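11S globulin (Wrightia tinctoria, PDB 5WXU) probably serves as a seed storage protein and nutrient reservoir, and binds the plant hormone auxin (indole-3-acetic acid). Local coordinates at residues Glu66-Thr71 and Ala82-Ile87; Ala78-Thr83 and Leu181-Leu186. All blocks are in the same frame, centred on the assembly; numbering follows the deposited sequence.

How the contacts relate
Contact 1 and contact 2 lie on the two edges of one strand, 80-87, in the antiparallel sheet of the first cupin domain, their centres about 9 Å apart. Contact 1 pairs it with strand 63-67, which precedes it across the helix 73-78; contact 2 pairs it with strand 178-185, which returns almost a hundred residues later. Ala82 and Thr83 belong to both, and across the join Trp68 CH2 packs on Leu181 CD1 at 3.8 Å. Together they place strand 80-87 inside the sheet, one of whose faces meets strands 354-359 and 385-388 of the second cupin domain. The other face carries Thr83, and also His85 and His184, which lie by a phosphate.

Contact 1: Glu66-Thr71 and Ala82-Ile87; sequences EIWDPT and ATRHVI. With PO4 (phosphate ion), chain N.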
# COMPACT_ATOMS: atom_id res chain seq x y z
N GLU B 66 -34.13 -15.49 -14.43
CA GLU B 66 -34.01 -15.20 -15.85
C GLU B 66 -32.58 -14.89 -16.14
O GLU B 66 -31.97 -14.06 -15.41
CB GLU B 66 -34.87 -13.99 -16.25
CG GLU B 66 -36.33 -14.14 -15.84
CD GLU B 66 -37.15 -12.96 -16.41
OE1 GLU B 66 -37.19 -11.89 -15.80
OE2 GLU B 66 -37.74 -13.10 -17.48
N ILE B 67 -32.04 -15.55 -17.16
CA ILE B 67 -30.63 -15.48 -17.52
C ILE B 67 -30.45 -14.84 -18.86
O ILE B 67 -31.09 -15.24 -19.85
CB ILE B 67 -30.01 -16.87 -17.49
CG1 ILE B 67 -30.21 -17.48 -16.12
CG2 ILE B 67 -28.54 -16.81 -17.91
CD1 ILE B 67 -29.85 -18.95 -16.12
N TRP B 68 -29.55 -13.83 -18.94
CA TRP B 68 -29.17 -13.25 -20.25
C TRP B 68 -28.22 -14.21 -20.89
O TRP B 68 -27.44 -14.93 -20.20
CB TRP B 68 -28.52 -11.86 -20.11
CG TRP B 68 -29.48 -10.69 -19.95
CD1 TRP B 68 -29.78 -9.87 -20.92
CD2 TRP B 68 -30.29 -10.29 -18.80
NE1 TRP B 68 -30.70 -8.95 -20.51
CE2 TRP B 68 -31.02 -9.17 -19.20
CE3 TRP B 68 -30.42 -10.74 -17.46
CZ2 TRP B 68 -31.90 -8.50 -18.36
CZ3 TRP B 68 -31.27 -10.05 -16.61
CH2 TRP B 68 -32.00 -8.93 -17.06
N ASP B 69 -28.27 -14.26 -22.22
CA ASP B 69 -27.46 -15.23 -22.95
C ASP B 69 -25.95 -14.94 -22.71
O ASP B 69 -25.44 -13.95 -23.19
CB ASP B 69 -27.73 -15.11 -24.44
CG ASP B 69 -27.09 -16.21 -25.25
OD1 ASP B 69 -26.13 -16.91 -24.81
OD2 ASP B 69 -27.51 -16.32 -26.40
N PRO B 70 -25.22 -15.87 -22.05
CA PRO B 70 -23.81 -15.67 -21.69
C PRO B 70 -22.89 -15.71 -22.87
O PRO B 70 -21.77 -15.17 -22.77
CB PRO B 70 -23.49 -16.82 -20.72
CG PRO B 70 -24.52 -17.80 -20.91
CD PRO B 70 -25.70 -17.19 -21.62
N THR B 71 -23.42 -16.19 -23.99
CA THR B 71 -22.71 -16.23 -25.27
C THR B 71 -22.96 -15.08 -26.20
O THR B 71 -22.33 -15.01 -27.31
CB THR B 71 -23.02 -17.54 -26.05
OG1 THR B 71 -24.34 -17.49 -26.61
CG2 THR B 71 -22.88 -18.76 -25.09
N ALA B 82 -25.32 -11.94 -16.44
CA ALA B 82 -26.39 -11.20 -15.86
C ALA B 82 -27.61 -12.11 -15.63
O ALA B 82 -27.98 -12.95 -16.49
CB ALA B 82 -26.74 -10.02 -16.75
N THR B 83 -28.14 -12.03 -14.43
CA THR B 83 -29.31 -12.79 -13.99
C THR B 83 -30.30 -11.93 -13.27
O THR B 83 -29.94 -11.05 -12.49
CB THR B 83 -28.91 -13.90 -13.02
OG1 THR B 83 -27.80 -14.61 -13.55
CG2 THR B 83 -30.06 -14.92 -12.79
N ARG B 84 -31.60 -12.20 -13.50
CA ARG B 84 -32.69 -11.50 -12.76
C ARG B 84 -33.40 -12.54 -11.93
O ARG B 84 -34.12 -13.41 -12.49
CB ARG B 84 -33.64 -10.73 -13.69
CG ARG B 84 -34.74 -10.00 -12.98
CD ARG B 84 -35.38 -8.93 -13.86
NE ARG B 84 -36.04 -9.49 -15.04
CZ ARG B 84 -36.18 -8.93 -16.25
NH1 ARG B 84 -35.63 -7.74 -16.60
NH2 ARG B 84 -36.92 -9.60 -17.18
N HIS B 85 -33.23 -12.47 -10.61
CA HIS B 85 -33.98 -13.40 -9.77
C HIS B 85 -35.23 -12.74 -9.27
O HIS B 85 -35.21 -11.59 -8.90
CB HIS B 85 -33.16 -13.88 -8.58
CG HIS B 85 -31.95 -14.66 -8.92
ND1 HIS B 85 -31.97 -15.95 -9.46
CD2 HIS B 85 -30.62 -14.34 -8.78
CE1 HIS B 85 -30.72 -16.38 -9.61
NE2 HIS B 85 -29.88 -15.42 -9.21
N VAL B 86 -36.34 -13.51 -9.23
CA VAL B 86 -37.59 -12.97 -8.81
C VAL B 86 -38.05 -13.92 -7.74
O VAL B 86 -38.24 -15.09 -8.02
CB VAL B 86 -38.58 -12.83 -9.98
CG1 VAL B 86 -39.94 -12.41 -9.43
CG2 VAL B 86 -38.07 -11.79 -10.97
N ILE B 87 -38.11 -13.46 -6.49
CA ILE B 87 -38.36 -14.31 -5.35
C ILE B 87 -39.75 -13.94 -4.83
O ILE B 87 -39.94 -12.86 -4.37
CB ILE B 87 -37.31 -14.10 -4.24
CG1 ILE B 87 -35.86 -14.38 -4.76
CG2 ILE B 87 -37.54 -14.99 -3.03
CD1 ILE B 87 -34.78 -13.83 -3.84
P PO4 N . -26.27 -16.79 -7.55
O1 PO4 N . -25.69 -18.27 -7.27
O2 PO4 N . -26.65 -15.86 -6.40
O3 PO4 N . -25.09 -15.93 -8.04
O4 PO4 N . -27.19 -16.64 -8.75
O HOH W 1 -25.53 -14.32 -18.31
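The Arg84 guanidinium has Trp68 CH2 over one face and Glu66 OE1 in its plane at the edge. Trp68 in turn sets the edge of its indole against Thr83 C and Arg84 N, which lie in the ring plane, whereas Ala82 CB stands above that plane, just past the rim and 3.8 Å from Trp68 CE3. Indole and guanidinium planes stand 76° apart, with Trp68 CH2 3.8 Å from Arg84 NH1. The Arg84 chain bends at chi3 (63°), which brings its NE-NH2 edge back alongside Glu66. In this salt bridge Arg84 NH2 (2.7 Å) meets Glu66 OE1 from above the carboxylate plane, while Arg84 NE (2.8 Å) comes nearly along the C-O axis. A leucine in place of Arg84 would probably leave Glu66 OE1 without either donor and Trp68 CH2 without its flat neighbour. The backbones are neighbouring antiparallel strands of the first cupin barrel: Glu66 and Arg84 form the hydrogen-bonded pair, Ile67 and Thr83 the non-hydrogen-bonded one, and Trp68 N adds a bond of 3.0 Å to Ala82 O. Arg84 NH1 bonds Tyr357 OH and Gly383 O of the second cupin domain; Trp68 NE1 bonds Leu52 O of the first. On the other face of the sheet, Thr83 CG2 lies over the His85 ring, offset toward the rim, and His85 NE2 donates to O4 of a phosphate probably from the crystallisation liquor.

Contact 2: Ala78-Thr83 and Leu181-Leu186; sequences AGIDAT and LVIHDL
Ile80 tucks CG1 between its backbone N and carbonyl carbon (chi1 62°), leaving CG2 beside the N, where it meets Ile183 CG2 at 4.0 Å. Ile183 takes another rotamer: with chi1 at -55° its CG2 is the branch anti to the N, and CG1 swings beside the N and carries CD1 to Ala82 CB, 3.8 Å away. These methyls lie on one face of an antiparallel strand pair in the sheet of the first cupin barrel, the short segments running at 165° to each other. That face looks toward the second cupin domain, where Ile355 packs on Ile80. Two hydrogen-bonded pairs, Asp81 with His184 and Thr83 with Val182, hold the backbones; the straightest bond is Val182 N to Thr83 O, 2.8 Å. At the end of the pair Gly79, the first residue after helix 73-78 and with positive phi, takes a weak bond on its O from Leu186 N. Leu186 then folds across Asp81, its CD1 3.5 Å from Asp81 OD2. Asp185 OD2 bonds Asn188 and makes a salt bridge to Arg28 of a neighbouring subunit, so this strand end reaches the subunit interface. On the other face, Arg199 bonds Thr83 OG1 and Asn98 bonds His184 NE2. A water sits between Thr83 and His184, in the His184 ring plane at its ND1 edge, 2.9 Å from Thr83 OG1 and donating to Val182 O at 3.1 Å.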
# COMPACT_ATOMS: atom_id res chain seq x y z
N ALA B 78 -17.72 -7.97 -22.36
CA ALA B 78 -17.70 -7.33 -21.06
C ALA B 78 -17.22 -8.26 -19.95
O ALA B 78 -16.84 -7.79 -18.86
CB ALA B 78 -19.05 -6.80 -20.70
N GLY B 79 -17.22 -9.56 -20.22
CA GLY B 79 -16.73 -10.50 -19.26
C GLY B 79 -17.72 -10.74 -18.13
O GLY B 79 -17.33 -10.92 -17.00
N ILE B 80 -19.02 -10.66 -18.43
CA ILE B 80 -20.01 -10.73 -17.36
C ILE B 80 -21.09 -11.74 -17.63
O ILE B 80 -21.31 -12.10 -18.81
CB ILE B 80 -20.65 -9.33 -17.05
CG1 ILE B 80 -21.40 -8.74 -18.22
CG2 ILE B 80 -19.67 -8.31 -16.45
CD1 ILE B 80 -22.91 -8.91 -17.96
N ASP B 81 -21.74 -12.18 -16.55
CA ASP B 81 -23.08 -12.81 -16.61
C ASP B 81 -24.07 -11.90 -15.95
O ASP B 81 -23.74 -11.16 -14.99
CB ASP B 81 -23.11 -14.18 -15.99
CG ASP B 81 -22.67 -15.24 -16.99
OD1 ASP B 81 -22.91 -15.07 -18.22
OD2 ASP B 81 -22.04 -16.20 -16.59
N ALA B 82 -25.32 -11.94 -16.44
CA ALA B 82 -26.39 -11.20 -15.86
C ALA B 82 -27.61 -12.11 -15.63
O ALA B 82 -27.98 -12.95 -16.49
CB ALA B 82 -26.74 -10.02 -16.75
N THR B 83 -28.14 -12.03 -14.43
CA THR B 83 -29.31 -12.79 -13.99
C THR B 83 -30.30 -11.93 -13.27
O THR B 83 -29.94 -11.05 -12.49
CB THR B 83 -28.91 -13.90 -13.02
OG1 THR B 83 -27.80 -14.61 -13.55
CG2 THR B 83 -30.06 -14.92 -12.79
N LEU B 181 -31.18 -8.09 -9.54
CA LEU B 181 -30.45 -8.09 -10.76
C LEU B 181 -28.97 -8.31 -10.32
O LEU B 181 -28.45 -7.46 -9.63
CB LEU B 181 -30.51 -6.79 -11.48
CG LEU B 181 -29.70 -6.82 -12.80
CD1 LEU B 181 -30.64 -7.33 -13.86
CD2 LEU B 181 -29.05 -5.50 -13.15
N VAL B 182 -28.38 -9.42 -10.75
CA VAL B 182 -27.03 -9.90 -10.35
C VAL B 182 -26.14 -9.82 -11.58
O VAL B 182 -26.39 -10.46 -12.63
CB VAL B 182 -27.03 -11.31 -9.84
CG1 VAL B 182 -25.65 -11.65 -9.31
CG2 VAL B 182 -28.09 -11.54 -8.75
N ILE B 183 -25.06 -9.05 -11.44
CA ILE B 183 -24.04 -8.93 -12.44
C ILE B 183 -22.82 -9.63 -11.85
O ILE B 183 -22.22 -9.19 -10.85
CB ILE B 183 -23.70 -7.50 -12.80
CG1 ILE B 183 -24.91 -6.70 -13.22
CG2 ILE B 183 -22.68 -7.47 -13.94
CD1 ILE B 183 -25.79 -7.34 -14.28
N HIS B 184 -22.46 -10.74 -12.47
CA HIS B 184 -21.24 -11.49 -12.11
C HIS B 184 -20.09 -11.09 -12.98
O HIS B 184 -20.26 -11.06 -14.21
CB HIS B 184 -21.43 -12.99 -12.21
CG HIS B 184 -22.20 -13.60 -11.10
ND1 HIS B 184 -23.54 -13.89 -11.24
CD2 HIS B 184 -21.83 -14.09 -9.88
CE1 HIS B 184 -23.99 -14.44 -10.13
NE2 HIS B 184 -22.99 -14.57 -9.28
N ASP B 185 -18.94 -10.75 -12.38
CA ASP B 185 -17.76 -10.30 -13.15
C ASP B 185 -16.87 -11.49 -13.40
O ASP B 185 -15.99 -11.85 -12.57
CB ASP B 185 -17.07 -9.19 -12.34
CG ASP B 185 -15.89 -8.64 -13.02
OD1 ASP B 185 -15.66 -9.00 -14.21
OD2 ASP B 185 -15.12 -7.91 -12.31
N LEU B 186 -17.08 -12.16 -14.52
CA LEU B 186 -16.33 -13.37 -14.80
C LEU B 186 -14.84 -13.16 -15.03
O LEU B 186 -14.06 -14.03 -14.71
CB LEU B 186 -16.87 -14.05 -16.07
CG LEU B 186 -18.35 -14.44 -15.97
CD1 LEU B 186 -18.76 -15.06 -17.32
CD2 LEU B 186 -18.69 -15.36 -14.85
O HOH W 2 -15.30 -8.15 -16.74
O HOH W 3 -25.32 -13.33 -12.97